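Local coordinates for protein coenzyme f420-dependent n5,n10-methylenetetrahydromethanopterin reductase (PDB 1EZW) that catalyses the reversible, coenzyme F420-dependent reduction of methylenetetrahydromethanopterin to methyltetrahydromethanopterin, a step in methanogenesis from carbon dioxide, at residues A[57-68]-A[90-98]; A[127-135]-A[181-189]. One frame throughout, in Å; residues are numbered along the deposited sequence. Where two conformers were deposited one is given.

Overall arrangement
Both contacts belong to one (beta/alpha)8 barrel and follow each other along the chain, contact 1 closing before contact 2 opens. Contact 1 joins strands 60-63 and 93-95, the third and fourth of the barrel; contact 2 lies outside the sheet, where helix 127-142 packs beside helix 180-189. Their centres are 15 Å apart, yet they touch: Ile-131 CD1 rests on Gly-96 and Pro-97, while Val-134 packs on Pro-68 and Met-95. Helix 127-142 is thus shared, turning one side to the strand pair and another to its neighbouring helix. Contact 1 is largely buried and reaches a second subunit near Ser-57; no other chain of the tetramer touches contact 2.

Contact 1: residues A[57-68]-A[90-98]; sequences SKIKLGPGITNP and RAIIGMGPG
Arg-90 O and Leu-61 N begin the parallel pairing of segments 57-68 and 90-98, which carry strands 60-63 and 93-95, neighbours in the TIM barrel that helix 73-86 connects in a beta-alpha-beta crossover. The backbone bonds form two short ladders: in the first, Leu-61 N donates to Arg-90 O (2.9 Å) and Ile-92 N to Leu-61 O; in the second, Thr-66 N binds Gly-94 O (2.8 Å) and Gly-96 N binds Thr-66 O. The register slips by one residue between them, around the cis peptide bond before Ile-65. A water bridges Thr-66 O and Gly-98 N just beyond the second ladder.

At the other end the Arg-90 side chain, bent at chi3 (-71°), brings NH2 to a lone pair of Ile-59 O (2.9 Å) and lays one guanidinium face over the backbone of Ser-57, a magnesium-site residue. Ser-87 O takes NE, and NH1 makes a weak bond to Ser-57 of a second subunit.

Apolar contacts line both ladders. Ile-92 CG2 meets Lys-60 CB at 3.7 Å, and Ile-65 CD1 lies over Gly-96 CA, where a CB would clash. Met-95, folded back at chi2 and chi3, sets SD 3.5 Å from Asn-67 CA and CE 3.8 Å from Thr-66 CG2.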
# COMPACT_ATOMS: atom_id res chain seq x y z
N SER A 57 7.27 8.14 -2.55
CA SER A 57 8.62 7.58 -2.69
C SER A 57 9.81 8.46 -2.44
O SER A 57 10.94 7.97 -2.38
CB SER A 57 8.78 6.97 -4.09
OG SER A 57 7.99 5.76 -4.10
N LYS A 58 9.60 9.77 -2.37
CA LYS A 58 10.73 10.70 -2.23
C LYS A 58 10.62 11.69 -1.08
O LYS A 58 11.63 12.08 -0.46
CB LYS A 58 10.84 11.55 -3.53
CG LYS A 58 10.89 10.81 -4.86
CD LYS A 58 10.85 11.87 -6.03
CE LYS A 58 10.95 11.25 -7.43
NZ LYS A 58 10.84 12.20 -8.60
N ILE A 59 9.40 12.13 -0.81
CA ILE A 59 9.25 13.15 0.22
C ILE A 59 9.62 12.62 1.61
O ILE A 59 9.34 11.46 1.93
CB ILE A 59 7.81 13.73 0.18
CG1 ILE A 59 7.73 15.04 0.94
CG2 ILE A 59 6.82 12.70 0.72
CD1 ILE A 59 6.37 15.77 0.65
N LYS A 60 10.26 13.47 2.42
CA LYS A 60 10.58 13.05 3.80
C LYS A 60 9.31 13.18 4.61
O LYS A 60 8.46 14.06 4.36
CB LYS A 60 11.74 13.88 4.34
CG LYS A 60 13.01 13.56 3.53
CD LYS A 60 14.25 14.40 3.94
CE LYS A 60 14.48 15.55 3.00
NZ LYS A 60 15.90 16.05 3.21
N LEU A 61 9.15 12.24 5.55
CA LEU A 61 7.93 12.03 6.37
C LEU A 61 8.16 11.96 7.87
O LEU A 61 9.04 11.23 8.30
CB LEU A 61 7.30 10.63 6.01
CG LEU A 61 6.14 10.17 5.12
CD1 LEU A 61 5.63 11.27 4.23
CD2 LEU A 61 6.61 8.95 4.29
N GLY A 62 7.40 12.70 8.67
CA GLY A 62 7.55 12.47 10.10
C GLY A 62 6.58 13.26 10.90
O GLY A 62 5.84 14.14 10.39
N PRO A 63 6.56 12.98 12.21
CA PRO A 63 5.67 13.70 13.10
C PRO A 63 6.12 15.15 13.23
O PRO A 63 7.30 15.40 13.42
CB PRO A 63 5.77 12.90 14.41
CG PRO A 63 7.17 12.37 14.38
CD PRO A 63 7.36 11.96 12.93
N GLY A 64 5.17 16.08 13.13
CA GLY A 64 5.48 17.50 13.26
C GLY A 64 4.33 18.16 14.01
O GLY A 64 3.44 18.75 13.38
N ILE A 65 4.36 18.14 15.34
CA ILE A 65 5.46 17.59 16.13
C ILE A 65 4.95 16.68 17.23
O ILE A 65 3.81 16.79 17.65
CB ILE A 65 6.22 18.70 16.85
CG1 ILE A 65 5.22 19.58 17.57
CG2 ILE A 65 7.02 19.53 15.85
CD1 ILE A 65 5.90 20.71 18.43
N THR A 66 5.80 15.76 17.67
CA THR A 66 5.35 14.90 18.73
C THR A 66 5.94 15.42 20.03
O THR A 66 6.38 16.56 20.05
CB THR A 66 5.66 13.42 18.44
OG1 THR A 66 5.10 12.62 19.50
CG2 THR A 66 7.17 13.15 18.28
N ASN A 67 5.92 14.65 21.10
CA ASN A 67 6.41 15.19 22.39
C ASN A 67 6.97 14.09 23.27
O ASN A 67 6.79 12.91 23.00
CB ASN A 67 5.24 15.91 23.12
CG ASN A 67 4.07 14.97 23.40
OD1 ASN A 67 3.09 14.90 22.63
ND2 ASN A 67 4.17 14.22 24.48
N PRO A 68 7.65 14.46 24.35
CA PRO A 68 8.25 13.45 25.26
C PRO A 68 7.32 12.76 26.23
O PRO A 68 7.73 11.79 26.88
CB PRO A 68 9.24 14.29 26.11
CG PRO A 68 9.41 15.59 25.31
CD PRO A 68 8.05 15.83 24.73
N ARG A 90 13.27 7.64 4.72
CA ARG A 90 12.74 8.99 4.56
C ARG A 90 12.18 9.64 5.83
O ARG A 90 11.57 10.69 5.75
CB ARG A 90 11.64 9.01 3.48
CG ARG A 90 12.21 8.81 2.09
CD ARG A 90 11.10 8.87 1.07
NE ARG A 90 10.20 7.70 1.12
CZ ARG A 90 8.87 7.80 1.02
NH1 ARG A 90 8.12 6.69 1.05
NH2 ARG A 90 8.28 8.99 0.97
N ALA A 91 12.38 9.01 6.98
CA ALA A 91 11.84 9.58 8.19
C ALA A 91 12.54 10.84 8.66
O ALA A 91 13.74 11.01 8.43
CB ALA A 91 11.87 8.54 9.32
N ILE A 92 11.77 11.67 9.33
CA ILE A 92 12.28 12.88 9.99
C ILE A 92 11.58 12.93 11.35
O ILE A 92 10.48 12.38 11.54
CB ILE A 92 11.98 14.17 9.19
CG1 ILE A 92 10.47 14.35 8.99
CG2 ILE A 92 12.75 14.13 7.87
CD1 ILE A 92 10.05 15.48 8.00
N ILE A 93 12.20 13.60 12.33
CA ILE A 93 11.57 13.70 13.64
C ILE A 93 11.27 15.18 13.95
O ILE A 93 12.17 16.01 13.76
CB ILE A 93 12.55 13.24 14.75
CG1 ILE A 93 12.91 11.77 14.56
CG2 ILE A 93 11.93 13.51 16.14
CD1 ILE A 93 14.18 11.35 15.35
N GLY A 94 10.04 15.48 14.38
CA GLY A 94 9.65 16.82 14.83
C GLY A 94 9.34 16.63 16.32
O GLY A 94 8.42 15.91 16.65
N MET A 95 10.07 17.28 17.23
CA MET A 95 9.83 17.05 18.66
C MET A 95 9.60 18.39 19.36
O MET A 95 10.36 19.32 19.16
CB MET A 95 11.08 16.37 19.25
CG MET A 95 10.99 16.09 20.74
SD MET A 95 9.72 14.87 21.17
CE MET A 95 10.36 13.44 20.36
N GLY A 96 8.55 18.47 20.15
CA GLY A 96 8.26 19.69 20.90
C GLY A 96 7.87 19.34 22.31
O GLY A 96 7.91 18.18 22.71
N PRO A 97 7.46 20.32 23.10
CA PRO A 97 7.07 20.12 24.50
C PRO A 97 5.63 19.80 24.80
O PRO A 97 5.22 19.83 25.96
CB PRO A 97 7.46 21.46 25.12
CG PRO A 97 6.92 22.42 24.07
CD PRO A 97 7.40 21.74 22.73
N GLY A 98 4.85 19.47 23.77
CA GLY A 98 3.43 19.26 23.99
C GLY A 98 2.75 20.59 23.67
O GLY A 98 3.42 21.53 23.23
O HOH W 1 4.94 19.04 20.96

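Contact 2: residues A[127-135]-A[181-189]; sequences PATAIREVK and IMLKTAGEI
Two outer helices of the (beta/alpha)8 barrel, 127-142 and 180-189, run side by side here, their segment axes 10.2 Å apart and inclined at only 22°. Near the start of both segments Met-182, bent at chi2 (-64°), curls its CE methyl against Ala-128 N (3.3 Å) and Pro-127 CB, with Ile-131 CD1 also touching it. Ala-128 CB meets Thr-185 OG1, whose hydroxyl donates back to Ile-181 O (2.8 Å), a carbonyl that also takes Thr-185 N from its other face.

Farther along, Arg-132 stretches out from CG to NE and grips Glu-188 end-on in a two-bond salt bridge, NH1 to OE2 and NH2 to OE1, both 3.0 Å. The oxygens lie in the guanidinium plane but are met from above the carboxylate, the planes standing 56° apart. Thr-185 CG2 sits over one guanidinium face, and a water joins NE to Thr-185 OG1. An alanine at Arg-132 would remove this fork and is likely to leave the Glu-188 carboxylate without its mate and free to turn. Lys-135 NZ hydrogen-bonds Ile-189 O (2.8 Å) at the far end. Ile-131, Thr-185 and Ile-189 also touch Met-175 of strand 173-176, placing the pair in the helical layer typical of a TIM barrel.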
# COMPACT_ATOMS: atom_id res chain seq x y z
N PRO A 127 10.96 21.27 30.32
CA PRO A 127 10.64 20.70 29.00
C PRO A 127 11.85 20.65 28.08
O PRO A 127 12.03 19.69 27.33
CB PRO A 127 9.54 21.65 28.50
CG PRO A 127 8.81 21.94 29.78
CD PRO A 127 10.02 22.36 30.63
N ALA A 128 12.73 21.66 28.13
CA ALA A 128 13.89 21.60 27.26
C ALA A 128 14.81 20.44 27.67
O ALA A 128 15.45 19.80 26.81
CB ALA A 128 14.66 22.94 27.27
N THR A 129 14.89 20.17 28.97
CA THR A 129 15.69 19.06 29.46
C THR A 129 15.02 17.75 29.03
O THR A 129 15.71 16.86 28.55
CB THR A 129 15.87 19.12 30.97
OG1 THR A 129 16.74 20.23 31.25
CG2 THR A 129 16.49 17.83 31.50
N ALA A 130 13.70 17.65 29.17
CA ALA A 130 12.99 16.44 28.73
C ALA A 130 13.27 16.18 27.24
O ALA A 130 13.53 15.03 26.85
CB ALA A 130 11.48 16.55 28.99
N ILE A 131 13.26 17.22 26.42
CA ILE A 131 13.53 17.06 24.99
C ILE A 131 14.97 16.61 24.75
O ILE A 131 15.24 15.76 23.91
CB ILE A 131 13.20 18.37 24.22
CG1 ILE A 131 11.67 18.58 24.22
CG2 ILE A 131 13.76 18.25 22.73
CD1 ILE A 131 11.20 19.90 23.61
N ARG A 132 15.94 17.17 25.49
CA ARG A 132 17.31 16.70 25.33
C ARG A 132 17.40 15.20 25.64
O ARG A 132 18.13 14.47 24.98
CB ARG A 132 18.24 17.44 26.32
CG ARG A 132 18.48 18.88 26.00
CD ARG A 132 19.29 19.49 27.17
NE ARG A 132 19.61 20.90 26.94
CZ ARG A 132 20.63 21.33 26.22
NH1 ARG A 132 20.82 22.65 26.08
NH2 ARG A 132 21.48 20.49 25.65
N GLU A 133 16.71 14.76 26.69
CA GLU A 133 16.78 13.36 27.11
C GLU A 133 16.10 12.46 26.09
O GLU A 133 16.65 11.41 25.76
CB GLU A 133 16.16 13.16 28.49
CG GLU A 133 16.99 13.93 29.57
CD GLU A 133 16.58 13.63 30.98
OE1 GLU A 133 17.15 14.28 31.90
OE2 GLU A 133 15.73 12.75 31.22
N VAL A 134 14.95 12.87 25.61
CA VAL A 134 14.27 12.04 24.61
C VAL A 134 15.18 11.93 23.39
O VAL A 134 15.27 10.87 22.77
CB VAL A 134 12.91 12.60 24.15
CG1 VAL A 134 12.32 11.68 23.05
CG2 VAL A 134 11.97 12.66 25.28
N LYS A 135 15.85 13.03 23.01
CA LYS A 135 16.74 12.94 21.88
C LYS A 135 17.85 11.89 22.12
O LYS A 135 18.14 11.07 21.23
CB LYS A 135 17.38 14.31 21.57
CG LYS A 135 18.17 14.23 20.28
CD LYS A 135 19.18 15.35 20.10
CE LYS A 135 19.97 15.13 18.81
NZ LYS A 135 21.28 15.84 18.73
N ILE A 181 14.46 29.88 25.45
CA ILE A 181 15.10 28.67 25.94
C ILE A 181 15.03 27.55 24.89
O ILE A 181 16.02 26.87 24.61
CB ILE A 181 14.46 28.17 27.25
CG1 ILE A 181 14.53 29.26 28.31
CG2 ILE A 181 15.20 26.91 27.74
CD1 ILE A 181 13.69 28.94 29.54
N MET A 182 13.85 27.34 24.32
CA MET A 182 13.73 26.29 23.31
C MET A 182 14.51 26.61 22.05
O MET A 182 15.11 25.73 21.43
CB MET A 182 12.25 26.05 22.98
CG MET A 182 11.52 25.37 24.09
SD MET A 182 12.17 23.68 24.38
CE MET A 182 11.16 23.23 25.64
N LEU A 183 14.52 27.88 21.65
CA LEU A 183 15.26 28.27 20.46
C LEU A 183 16.75 28.04 20.65
O LEU A 183 17.42 27.55 19.76
CB LEU A 183 15.02 29.74 20.10
CG LEU A 183 13.63 30.10 19.53
CD1 LEU A 183 13.46 31.63 19.56
CD2 LEU A 183 13.52 29.59 18.07
N LYS A 184 17.26 28.41 21.82
CA LYS A 184 18.68 28.21 22.06
C LYS A 184 19.03 26.70 22.12
O LYS A 184 20.03 26.24 21.56
CB LYS A 184 19.04 28.91 23.38
CG LYS A 184 20.51 29.08 23.57
CD LYS A 184 20.76 29.91 24.85
CE LYS A 184 22.25 30.15 25.03
NZ LYS A 184 22.96 28.85 24.98
N THR A 185 18.18 25.93 22.78
CA THR A 185 18.40 24.48 22.87
C THR A 185 18.41 23.84 21.47
O THR A 185 19.21 22.96 21.17
CB THR A 185 17.29 23.83 23.73
OG1 THR A 185 17.32 24.44 25.04
CG2 THR A 185 17.51 22.29 23.86
N ALA A 186 17.49 24.28 20.62
CA ALA A 186 17.40 23.74 19.28
C ALA A 186 18.68 24.07 18.49
O ALA A 186 19.21 23.25 17.77
CB ALA A 186 16.13 24.29 18.58
N GLY A 187 19.22 25.29 18.67
CA GLY A 187 20.44 25.61 17.94
C GLY A 187 21.59 24.75 18.43
O GLY A 187 22.53 24.42 17.69
N GLU A 188 21.51 24.31 19.66
CA GLU A 188 22.58 23.50 20.20
C GLU A 188 22.49 22.03 19.82
O GLU A 188 23.50 21.41 19.50
CB GLU A 188 22.61 23.61 21.74
CG GLU A 188 23.63 22.66 22.36
CD GLU A 188 23.58 22.64 23.89
OE1 GLU A 188 23.97 21.59 24.45
OE2 GLU A 188 23.16 23.65 24.52
N ILE A 189 21.27 21.48 19.81
CA ILE A 189 21.16 20.04 19.60
C ILE A 189 20.35 19.56 18.39
O ILE A 189 20.34 18.36 18.12
CB ILE A 189 20.50 19.35 20.84
CG1 ILE A 189 18.99 19.65 20.86
CG2 ILE A 189 21.14 19.88 22.18
CD1 ILE A 189 18.18 18.95 21.95
O HOH W 2 18.28 23.48 27.39